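Local coordinates for protein polymerase X (Deinococcus radiodurans, PDB 2W9M) that probably catalyses template-directed DNA synthesis from deoxynucleoside triphosphates as a family X polymerase and carries a zinc-binding PHP domain, at residues Asp119-Leu124 against Glu149-Leu154. Sequence-based numbering, arbitrary orientation.
Sequences DSLERL and ENVVFL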
ATOM      1  N   ASP A 119       2.081 -11.940   2.314  1.00 29.50           N
ATOM      2  CA  ASP A 119       1.001 -11.044   2.707  1.00 28.88           C
ATOM      3  C   ASP A 119       0.239 -10.412   1.542  1.00 39.26           C
ATOM      4  O   ASP A 119      -0.628  -9.568   1.763  1.00 41.00           O
ATOM      5  CB  ASP A 119       1.557  -9.924   3.591  1.00 32.38           C
ATOM      6  CG  ASP A 119       2.445  -8.957   2.818  1.00 48.55           C
ATOM      7  OD1 ASP A 119       3.053  -9.383   1.809  1.00 49.65           O
ATOM      8  OD2 ASP A 119       2.535  -7.773   3.216  1.00 44.96           O
ATOM      9  N   SER A 120       0.560 -10.797   0.310  1.00 31.56           N
ATOM     10  CA  SER A 120      -0.147 -10.240  -0.843  1.00 29.23           C
ATOM     11  C   SER A 120      -0.145 -11.168  -2.045  1.00 27.80           C
ATOM     12  O   SER A 120       0.650 -12.101  -2.121  1.00 39.51           O
ATOM     13  CB  SER A 120       0.429  -8.875  -1.231  1.00 26.38           C
ATOM     14  OG  SER A 120       1.757  -8.992  -1.716  1.00 35.20           O
ATOM     15  N   LEU A 121      -1.049 -10.908  -2.981  1.00 29.87           N
ATOM     16  CA  LEU A 121      -1.123 -11.675  -4.215  1.00 26.81           C
ATOM     17  C   LEU A 121       0.221 -11.712  -4.931  1.00 32.64           C
ATOM     18  O   LEU A 121       0.679 -12.769  -5.373  1.00 28.20           O
ATOM     19  CB  LEU A 121      -2.187 -11.084  -5.138  1.00 23.44           C
ATOM     20  CG  LEU A 121      -3.513 -11.844  -5.140  1.00 33.36           C
ATOM     21  CD1 LEU A 121      -3.715 -12.584  -3.826  1.00 28.07           C
ATOM     22  CD2 LEU A 121      -4.667 -10.906  -5.444  1.00 24.19           C
ATOM     23  N   GLU A 122       0.849 -10.550  -5.043  1.00 22.09           N
ATOM     24  CA  GLU A 122       2.133 -10.448  -5.719  1.00 31.71           C
ATOM     25  C   GLU A 122       3.224 -11.250  -5.011  1.00 29.16           C
ATOM     26  O   GLU A 122       4.010 -11.945  -5.653  1.00 38.68           O
ATOM     27  CB  GLU A 122       2.548  -8.981  -5.848  1.00 28.09           C
ATOM     28  CG  GLU A 122       4.009  -8.780  -6.192  1.00 33.84           C
ATOM     29  CD  GLU A 122       4.423  -9.525  -7.447  1.00 47.94           C
ATOM     30  OE1 GLU A 122       5.629  -9.814  -7.582  1.00 46.16           O
ATOM     31  OE2 GLU A 122       3.550  -9.829  -8.290  1.00 40.21           O
ATOM     32  N   ARG A 123       3.267 -11.143  -3.688  1.00 28.35           N
ATOM     33  CA  ARG A 123       4.248 -11.867  -2.881  1.00 34.58           C
ATOM     34  C   ARG A 123       3.982 -13.380  -2.885  1.00 34.68           C
ATOM     35  O   ARG A 123       4.912 -14.182  -2.773  1.00 31.25           O
ATOM     36  CB  ARG A 123       4.258 -11.315  -1.451  1.00 34.21           C
ATOM     37  CG  ARG A 123       5.139 -12.073  -0.478  1.00 43.27           C
ATOM     38  CD  ARG A 123       6.609 -11.748  -0.674  1.00 47.95           C
ATOM     39  NE  ARG A 123       7.444 -12.456   0.293  1.00 61.39           N
ATOM     40  CZ  ARG A 123       7.996 -13.649   0.082  1.00 62.48           C
ATOM     41  NH1 ARG A 123       7.813 -14.276  -1.073  1.00 39.93           N
ATOM     42  NH2 ARG A 123       8.734 -14.212   1.029  1.00 56.57           N
ATOM     43  N   LEU A 124       2.712 -13.759  -3.014  1.00 26.86           N
ATOM     44  CA  LEU A 124       2.333 -15.160  -3.154  1.00 25.28           C
ATOM     45  C   LEU A 124       2.835 -15.674  -4.495  1.00 31.34           C
ATOM     46  O   LEU A 124       3.349 -16.788  -4.594  1.00 34.50           O
ATOM     47  CB  LEU A 124       0.813 -15.316  -3.091  1.00 24.65           C
ATOM     48  CG  LEU A 124       0.204 -16.563  -2.438  1.00 26.82           C
ATOM     49  CD1 LEU A 124      -1.252 -16.714  -2.861  1.00 21.86           C
ATOM     50  CD2 LEU A 124       0.980 -17.824  -2.760  1.00 22.68           C
ATOM     51  N   GLU A 149      -1.773 -20.780 -10.511  1.00 35.39           N
ATOM     52  CA  GLU A 149      -2.823 -20.732 -11.519  1.00 34.93           C
ATOM     53  C   GLU A 149      -3.980 -19.859 -11.039  1.00 39.15           C
ATOM     54  O   GLU A 149      -4.478 -19.012 -11.777  1.00 32.86           O
ATOM     55  CB  GLU A 149      -3.322 -22.143 -11.824  1.00 46.32           C
ATOM     56  CG  GLU A 149      -4.811 -22.225 -12.139  1.00 67.56           C
ATOM     57  CD  GLU A 149      -5.407 -23.591 -11.812  1.00 87.41           C
ATOM     58  OE1 GLU A 149      -4.843 -24.613 -12.263  1.00 86.37           O
ATOM     59  OE2 GLU A 149      -6.441 -23.637 -11.103  1.00 57.72           O
ATOM     60  N   ASN A 150      -4.397 -20.065  -9.793  1.00 35.20           N
ATOM     61  CA  ASN A 150      -5.523 -19.326  -9.238  1.00 35.90           C
ATOM     62  C   ASN A 150      -5.232 -17.842  -9.039  1.00 36.19           C
ATOM     63  O   ASN A 150      -6.136 -17.016  -9.130  1.00 37.80           O
ATOM     64  CB  ASN A 150      -6.006 -19.970  -7.937  1.00 37.10           C
ATOM     65  CG  ASN A 150      -6.725 -21.281  -8.175  1.00 49.86           C
ATOM     66  OD1 ASN A 150      -7.425 -21.438  -9.174  1.00 63.27           O
ATOM     67  ND2 ASN A 150      -6.552 -22.233  -7.262  1.00 50.68           N
ATOM     68  N   VAL A 151      -3.972 -17.508  -8.768  1.00 37.01           N
ATOM     69  CA  VAL A 151      -3.566 -16.110  -8.650  1.00 30.04           C
ATOM     70  C   VAL A 151      -3.579 -15.450 -10.024  1.00 33.58           C
ATOM     71  O   VAL A 151      -3.963 -14.288 -10.158  1.00 34.51           O
ATOM     72  CB  VAL A 151      -2.164 -15.957  -8.023  1.00 29.51           C
ATOM     73  CG1 VAL A 151      -1.768 -14.496  -7.981  1.00 29.19           C
ATOM     74  CG2 VAL A 151      -2.135 -16.557  -6.626  1.00 21.77           C
ATOM     75  N   VAL A 152      -3.171 -16.196 -11.046  1.00 26.38           N
ATOM     76  CA  VAL A 152      -3.227 -15.691 -12.414  1.00 28.04           C
ATOM     77  C   VAL A 152      -4.650 -15.292 -12.807  1.00 33.83           C
ATOM     78  O   VAL A 152      -4.849 -14.354 -13.572  1.00 38.41           O
ATOM     79  CB  VAL A 152      -2.687 -16.712 -13.431  1.00 28.26           C
ATOM     80  CG1 VAL A 152      -3.019 -16.271 -14.851  1.00 18.27           C
ATOM     81  CG2 VAL A 152      -1.188 -16.883 -13.264  1.00 24.29           C
ATOM     82  N   PHE A 153      -5.639 -16.003 -12.277  1.00 34.45           N
ATOM     83  CA  PHE A 153      -7.032 -15.681 -12.558  1.00 31.92           C
ATOM     84  C   PHE A 153      -7.424 -14.343 -11.942  1.00 42.87           C
ATOM     85  O   PHE A 153      -8.097 -13.535 -12.585  1.00 36.91           O
ATOM     86  CB  PHE A 153      -7.967 -16.781 -12.049  1.00 42.59           C
ATOM     87  CG  PHE A 153      -8.139 -17.923 -13.008  1.00 59.74           C
ATOM     88  CD1 PHE A 153      -7.445 -19.108 -12.828  1.00 60.16           C
ATOM     89  CD2 PHE A 153      -8.999 -17.812 -14.089  1.00 68.53           C
ATOM     90  CE1 PHE A 153      -7.605 -20.161 -13.710  1.00 65.42           C
ATOM     91  CE2 PHE A 153      -9.162 -18.861 -14.975  1.00 78.14           C
ATOM     92  CZ  PHE A 153      -8.464 -20.036 -14.784  1.00 74.41           C
ATOM     93  N   LEU A 154      -7.011 -14.113 -10.696  1.00 37.88           N
ATOM     94  CA  LEU A 154      -7.315 -12.856 -10.022  1.00 31.11           C
ATOM     95  C   LEU A 154      -6.755 -11.685 -10.823  1.00 38.06           C
ATOM     96  O   LEU A 154      -7.435 -10.677 -11.021  1.00 38.20           O
ATOM     97  CB  LEU A 154      -6.768 -12.829  -8.591  1.00 33.04           C
ATOM     98  CG  LEU A 154      -7.623 -13.427  -7.470  1.00 36.43           C
ATOM     99  CD1 LEU A 154      -9.063 -13.573  -7.929  1.00 23.22           C
ATOM    100  CD2 LEU A 154      -7.076 -14.766  -7.008  1.00 36.21           C
TER
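Within the helix-hairpin-helix region of this family X polymerase, the first turn of helix 121-130 packs through Leu121 and Leu124 against Val151 and Leu154 of helix 141-157. The side chains that meet are all aliphatic, and one methyl also packs on a backbone carbonyl oxygen. Val151 stands between the two leucines and divides its methyls between them: CG2 meets CD1 of Leu124 at 3.9 Å, while CG1 lies 4.3 Å from CG of Leu121. With CG1 anti to the backbone N (chi1 178°), the valine fork opens toward the partner helix, and the same CG1 rests 4.0 Å from the backbone O of Leu121. One turn further on, CD2 of Leu121 reaches CB of Leu154 at 4.2 Å and packs against the CB and CG part of that side chain, whose two methyls lie farther off. Leu121 and Val151 are the pair whose CA atoms come nearest across the two segments, 6.7 Å apart.

Leu99 of helix 94-99 also packs on Leu121 and Leu124, and Val102 in the following loop touches Leu121 and Leu154, so the pair of helices shares its hydrophobic core with the preceding hairpin. Glu122, whose CB points away from helix 141-157, packs on helix 163-176. The leucine-bearing turn begins at the N-cap Ser120, whose OG accepts a long hydrogen bond from Arg123 N, 3.3 Å with an N-H...O angle of 159°.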